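Local coordinates for AimR transcriptional regulator (Bacillus phage phi3T, PDB 5ZVV), which activates transcription of the phage aimX locus as a homodimer, apparently favouring lytic replication until the arbitrium peptide turns it into an inactive monomer, at residues Pro74-Glu84 with Leu102-Trp113. Residues are numbered along the deposited sequence; the frame is centred on the assembly and turned at random.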
loop_
_atom_site.group_PDB
_atom_site.type_symbol
_atom_site.label_atom_id
_atom_site.label_comp_id
_atom_site.label_asym_id
_atom_site.label_seq_id
_atom_site.Cartn_x
_atom_site.Cartn_y
_atom_site.Cartn_z
ATOM N N PRO A 74 -35.782 -1.544 15.487
ATOM C CA PRO A 74 -34.479 -2.019 14.999
ATOM C C PRO A 74 -34.567 -2.839 13.726
ATOM O O PRO A 74 -33.546 -3.007 13.049
ATOM C CB PRO A 74 -33.949 -2.863 16.168
ATOM C CG PRO A 74 -34.756 -2.437 17.362
ATOM C CD PRO A 74 -36.102 -2.075 16.822
ATOM N N ASN A 75 -35.747 -3.344 13.376
ATOM C CA ASN A 75 -35.913 -4.234 12.237
ATOM C C ASN A 75 -36.133 -3.502 10.918
ATOM O O ASN A 75 -36.252 -4.163 9.883
ATOM C CB ASN A 75 -37.091 -5.185 12.480
ATOM C CG ASN A 75 -36.909 -6.046 13.716
ATOM O OD1 ASN A 75 -35.875 -6.686 13.895
ATOM N ND2 ASN A 75 -37.920 -6.066 14.575
ATOM N N LYS A 76 -36.186 -2.174 10.918
ATOM C CA LYS A 76 -36.641 -1.419 9.756
ATOM C C LYS A 76 -35.579 -0.419 9.298
ATOM O O LYS A 76 -34.516 -0.273 9.905
ATOM C CB LYS A 76 -37.968 -0.722 10.065
ATOM C CG LYS A 76 -39.119 -1.695 10.286
ATOM C CD LYS A 76 -40.441 -0.964 10.438
ATOM C CE LYS A 76 -41.621 -1.919 10.334
ATOM N NZ LYS A 76 -41.622 -2.936 11.421
ATOM N N LYS A 77 -35.899 0.279 8.203
ATOM C CA LYS A 77 -34.923 1.126 7.520
ATOM C C LYS A 77 -34.495 2.313 8.378
ATOM O O LYS A 77 -33.328 2.728 8.338
ATOM C CB LYS A 77 -35.505 1.604 6.188
ATOM C CG LYS A 77 -34.938 2.924 5.690
ATOM C CD LYS A 77 -35.889 3.609 4.717
ATOM C CE LYS A 77 -35.794 3.020 3.321
ATOM N NZ LYS A 77 -34.448 3.249 2.723
ATOM N N CYS A 78 -35.422 2.870 9.162
ATOM C CA CYS A 78 -35.106 4.048 9.964
ATOM C C CYS A 78 -33.944 3.795 10.916
ATOM O O CYS A 78 -33.126 4.689 11.154
ATOM C CB CYS A 78 -36.337 4.498 10.745
ATOM S SG CYS A 78 -37.265 5.823 9.959
ATOM N N ALA A 79 -33.852 2.585 11.469
ATOM C CA ALA A 79 -32.757 2.282 12.388
ATOM C C ALA A 79 -31.419 2.230 11.659
ATOM O O ALA A 79 -30.398 2.683 12.191
ATOM C CB ALA A 79 -33.030 0.964 13.112
ATOM N N ARG A 80 -31.404 1.684 10.441
ATOM C CA ARG A 80 -30.176 1.646 9.650
ATOM C C ARG A 80 -29.721 3.054 9.281
ATOM O O ARG A 80 -28.544 3.416 9.459
ATOM C CB ARG A 80 -30.406 0.795 8.401
ATOM C CG ARG A 80 -31.130 -0.508 8.691
ATOM C CD ARG A 80 -31.277 -1.393 7.460
ATOM N NE ARG A 80 -32.219 -2.478 7.719
ATOM C CZ ARG A 80 -33.418 -2.581 7.160
ATOM N NH1 ARG A 80 -33.822 -1.681 6.278
ATOM N NH2 ARG A 80 -34.209 -3.599 7.470
ATOM N N GLN A 81 -30.648 3.867 8.766
ATOM C CA GLN A 81 -30.351 5.280 8.558
ATOM C C GLN A 81 -29.802 5.910 9.830
ATOM O O GLN A 81 -28.844 6.692 9.784
ATOM C CB GLN A 81 -31.608 6.020 8.095
ATOM C CG GLN A 81 -32.122 5.587 6.738
ATOM C CD GLN A 81 -33.394 6.310 6.333
ATOM O OE1 GLN A 81 -34.287 6.520 7.151
ATOM N NE2 GLN A 81 -33.476 6.697 5.067
ATOM N N SER A 82 -30.380 5.557 10.980
ATOM C CA SER A 82 -29.941 6.147 12.239
ATOM C C SER A 82 -28.507 5.752 12.565
ATOM O O SER A 82 -27.743 6.568 13.091
ATOM C CB SER A 82 -30.880 5.742 13.375
ATOM O OG SER A 82 -30.507 4.497 13.935
ATOM N N VAL A 83 -28.113 4.511 12.258
ATOM C CA VAL A 83 -26.737 4.123 12.557
ATOM C C VAL A 83 -25.768 4.872 11.651
ATOM O O VAL A 83 -24.680 5.276 12.089
ATOM C CB VAL A 83 -26.545 2.593 12.475
ATOM C CG1 VAL A 83 -26.276 2.117 11.052
ATOM C CG2 VAL A 83 -25.410 2.160 13.396
ATOM N N GLU A 84 -26.156 5.113 10.391
ATOM C CA GLU A 84 -25.264 5.861 9.508
ATOM C C GLU A 84 -25.142 7.318 9.943
ATOM O O GLU A 84 -24.035 7.874 9.986
ATOM C CB GLU A 84 -25.736 5.771 8.055
ATOM C CG GLU A 84 -25.116 6.823 7.124
ATOM C CD GLU A 84 -23.589 6.777 7.062
ATOM O OE1 GLU A 84 -22.979 5.791 7.529
ATOM O OE2 GLU A 84 -22.992 7.739 6.535
ATOM N N LEU A 102 -29.243 -3.225 16.239
ATOM C CA LEU A 102 -29.338 -3.766 14.885
ATOM C C LEU A 102 -28.875 -5.214 14.834
ATOM O O LEU A 102 -29.430 -6.020 14.078
ATOM C CB LEU A 102 -28.520 -2.911 13.919
ATOM C CG LEU A 102 -29.055 -1.505 13.646
ATOM C CD1 LEU A 102 -28.103 -0.740 12.747
ATOM C CD2 LEU A 102 -30.436 -1.587 13.023
ATOM N N CYS A 103 -27.856 -5.563 15.622
ATOM C CA CYS A 103 -27.390 -6.945 15.650
ATOM C C CYS A 103 -28.414 -7.862 16.309
ATOM O O CYS A 103 -28.645 -8.981 15.838
ATOM C CB CYS A 103 -26.042 -7.034 16.368
ATOM S SG CYS A 103 -24.631 -6.434 15.396
ATOM N N ASN A 104 -29.044 -7.405 17.394
ATOM C CA ASN A 104 -30.057 -8.206 18.075
ATOM C C ASN A 104 -31.386 -8.245 17.333
ATOM O O ASN A 104 -32.315 -8.917 17.796
ATOM C CB ASN A 104 -30.279 -7.680 19.495
ATOM C CG ASN A 104 -29.049 -7.826 20.367
ATOM O OD1 ASN A 104 -28.158 -8.623 20.073
ATOM N ND2 ASN A 104 -28.994 -7.058 21.450
ATOM N N SER A 105 -31.500 -7.553 16.205
ATOM C CA SER A 105 -32.737 -7.523 15.442
ATOM C C SER A 105 -33.030 -8.886 14.819
ATOM O O SER A 105 -32.143 -9.724 14.636
ATOM C CB SER A 105 -32.657 -6.452 14.355
ATOM O OG SER A 105 -33.694 -6.597 13.404
ATOM N N LYS A 106 -34.307 -9.103 14.496
ATOM C CA LYS A 106 -34.738 -10.310 13.803
ATOM C C LYS A 106 -34.571 -10.220 12.294
ATOM O O LYS A 106 -34.585 -11.257 11.620
ATOM C CB LYS A 106 -36.209 -10.614 14.116
ATOM C CG LYS A 106 -36.482 -11.061 15.538
ATOM C CD LYS A 106 -37.952 -11.406 15.717
ATOM C CE LYS A 106 -38.240 -11.900 17.127
ATOM N NZ LYS A 106 -39.675 -12.259 17.306
ATOM N N ASN A 107 -34.415 -9.014 11.755
ATOM C CA ASN A 107 -34.363 -8.796 10.317
ATOM C C ASN A 107 -32.933 -8.956 9.812
ATOM O O ASN A 107 -31.992 -8.427 10.413
ATOM C CB ASN A 107 -34.901 -7.408 9.973
ATOM C CG ASN A 107 -34.802 -7.095 8.499
ATOM O OD1 ASN A 107 -33.763 -6.647 8.024
ATOM N ND2 ASN A 107 -35.886 -7.327 7.765
ATOM N N SER A 108 -32.780 -9.676 8.699
ATOM C CA SER A 108 -31.446 -10.001 8.203
ATOM C C SER A 108 -30.709 -8.760 7.709
ATOM O O SER A 108 -29.489 -8.657 7.871
ATOM C CB SER A 108 -31.537 -11.045 7.091
ATOM O OG SER A 108 -32.288 -10.555 5.996
ATOM N N THR A 109 -31.426 -7.817 7.093
ATOM C CA THR A 109 -30.781 -6.583 6.649
ATOM C C THR A 109 -30.279 -5.772 7.836
ATOM O O THR A 109 -29.154 -5.259 7.814
ATOM C CB THR A 109 -31.743 -5.746 5.801
ATOM O OG1 THR A 109 -32.273 -6.544 4.737
ATOM C CG2 THR A 109 -31.023 -4.546 5.205
ATOM N N SER A 110 -31.097 -5.647 8.885
ATOM C CA SER A 110 -30.657 -4.930 10.077
ATOM C C SER A 110 -29.462 -5.617 10.724
ATOM O O SER A 110 -28.503 -4.952 11.130
ATOM C CB SER A 110 -31.808 -4.803 11.075
ATOM O OG SER A 110 -32.781 -3.883 10.615
ATOM N N GLN A 111 -29.497 -6.949 10.826
ATOM C CA GLN A 111 -28.349 -7.679 11.359
ATOM C C GLN A 111 -27.104 -7.433 10.519
ATOM O O GLN A 111 -26.001 -7.281 11.055
ATOM C CB GLN A 111 -28.652 -9.175 11.417
ATOM C CG GLN A 111 -29.777 -9.563 12.349
ATOM C CD GLN A 111 -30.047 -11.055 12.330
ATOM O OE1 GLN A 111 -29.286 -11.827 11.743
ATOM N NE2 GLN A 111 -31.136 -11.470 12.969
ATOM N N GLU A 112 -27.266 -7.393 9.196
ATOM C CA GLU A 112 -26.139 -7.169 8.301
ATOM C C GLU A 112 -25.537 -5.786 8.513
ATOM O O GLU A 112 -24.313 -5.636 8.631
ATOM C CB GLU A 112 -26.606 -7.360 6.859
ATOM C CG GLU A 112 -25.676 -6.839 5.790
ATOM C CD GLU A 112 -26.243 -7.066 4.405
ATOM O OE1 GLU A 112 -26.858 -8.131 4.189
ATOM O OE2 GLU A 112 -26.093 -6.177 3.542
ATOM N N TRP A 113 -26.389 -4.756 8.568
ATOM C CA TRP A 113 -25.912 -3.411 8.874
ATOM C C TRP A 113 -25.197 -3.377 10.218
ATOM O O TRP A 113 -24.137 -2.756 10.353
ATOM C CB TRP A 113 -27.079 -2.426 8.879
ATOM C CG TRP A 113 -27.501 -1.966 7.522
ATOM C CD1 TRP A 113 -27.982 -2.739 6.505
ATOM C CD2 TRP A 113 -27.504 -0.617 7.040
ATOM N NE1 TRP A 113 -28.274 -1.955 5.414
ATOM C CE2 TRP A 113 -27.990 -0.649 5.717
ATOM C CE3 TRP A 113 -27.137 0.614 7.596
ATOM C CZ2 TRP A 113 -28.122 0.504 4.942
ATOM C CZ3 TRP A 113 -27.270 1.757 6.827
ATOM C CH2 TRP A 113 -27.758 1.694 5.511
#
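Two nearly parallel helices of the TPR-like solenoid, 77-84 and 108-113, meet through Arg80 and Trp113, their axes 9.9 Å apart, while the loop before helix 77-84 is bonded to the first turn of helix 108-113 through Pro74 and Ser110. The Arg80 side chain crosses that of Trp113 at about a right angle, the guanidinium and ring planes 46° apart: its CB sits over the six-membered ring, 3.5 Å from the centroid, in a CH-pi contact, and its CD continues above the pyrrole side, 3.7 Å from Trp113 NE1. Extended from CG to NE, the arginine carries its guanidinium past the indole to the start of helix 108-113. There Thr109 CG2 covers one guanidinium face, and two weak hydrogen bonds help to set its rotation, NE to Ser110 OG and NH2 to Asn107 OD1. Asn107 is the N-cap of that helix; its chi1 of 177° swings CG away from the backbone N, and OD1 turns back to take Ser110 N in the carbonyl plane at 3.0 Å, and Thr109 N more weakly. Ser110 OG in turn donates to a lone pair of Pro74 O at 2.7 Å. Deeper in, Leu102 of helix 92-103 spreads its methyls over helix 77-84: CD2 reaches Ala79 CB at 3.6 Å and CD1 reaches Val83 CB at 3.7 Å. Val83 CG1 also touches the indole edge at CE3, and Ile185 of helix 184-203 packs on Trp113 as well. Helix 108-124 runs alongside helix 77-88 in the same direction, with helix 92-103 between them in the chain, the side-by-side helix packing of a TPR-like alpha-solenoid.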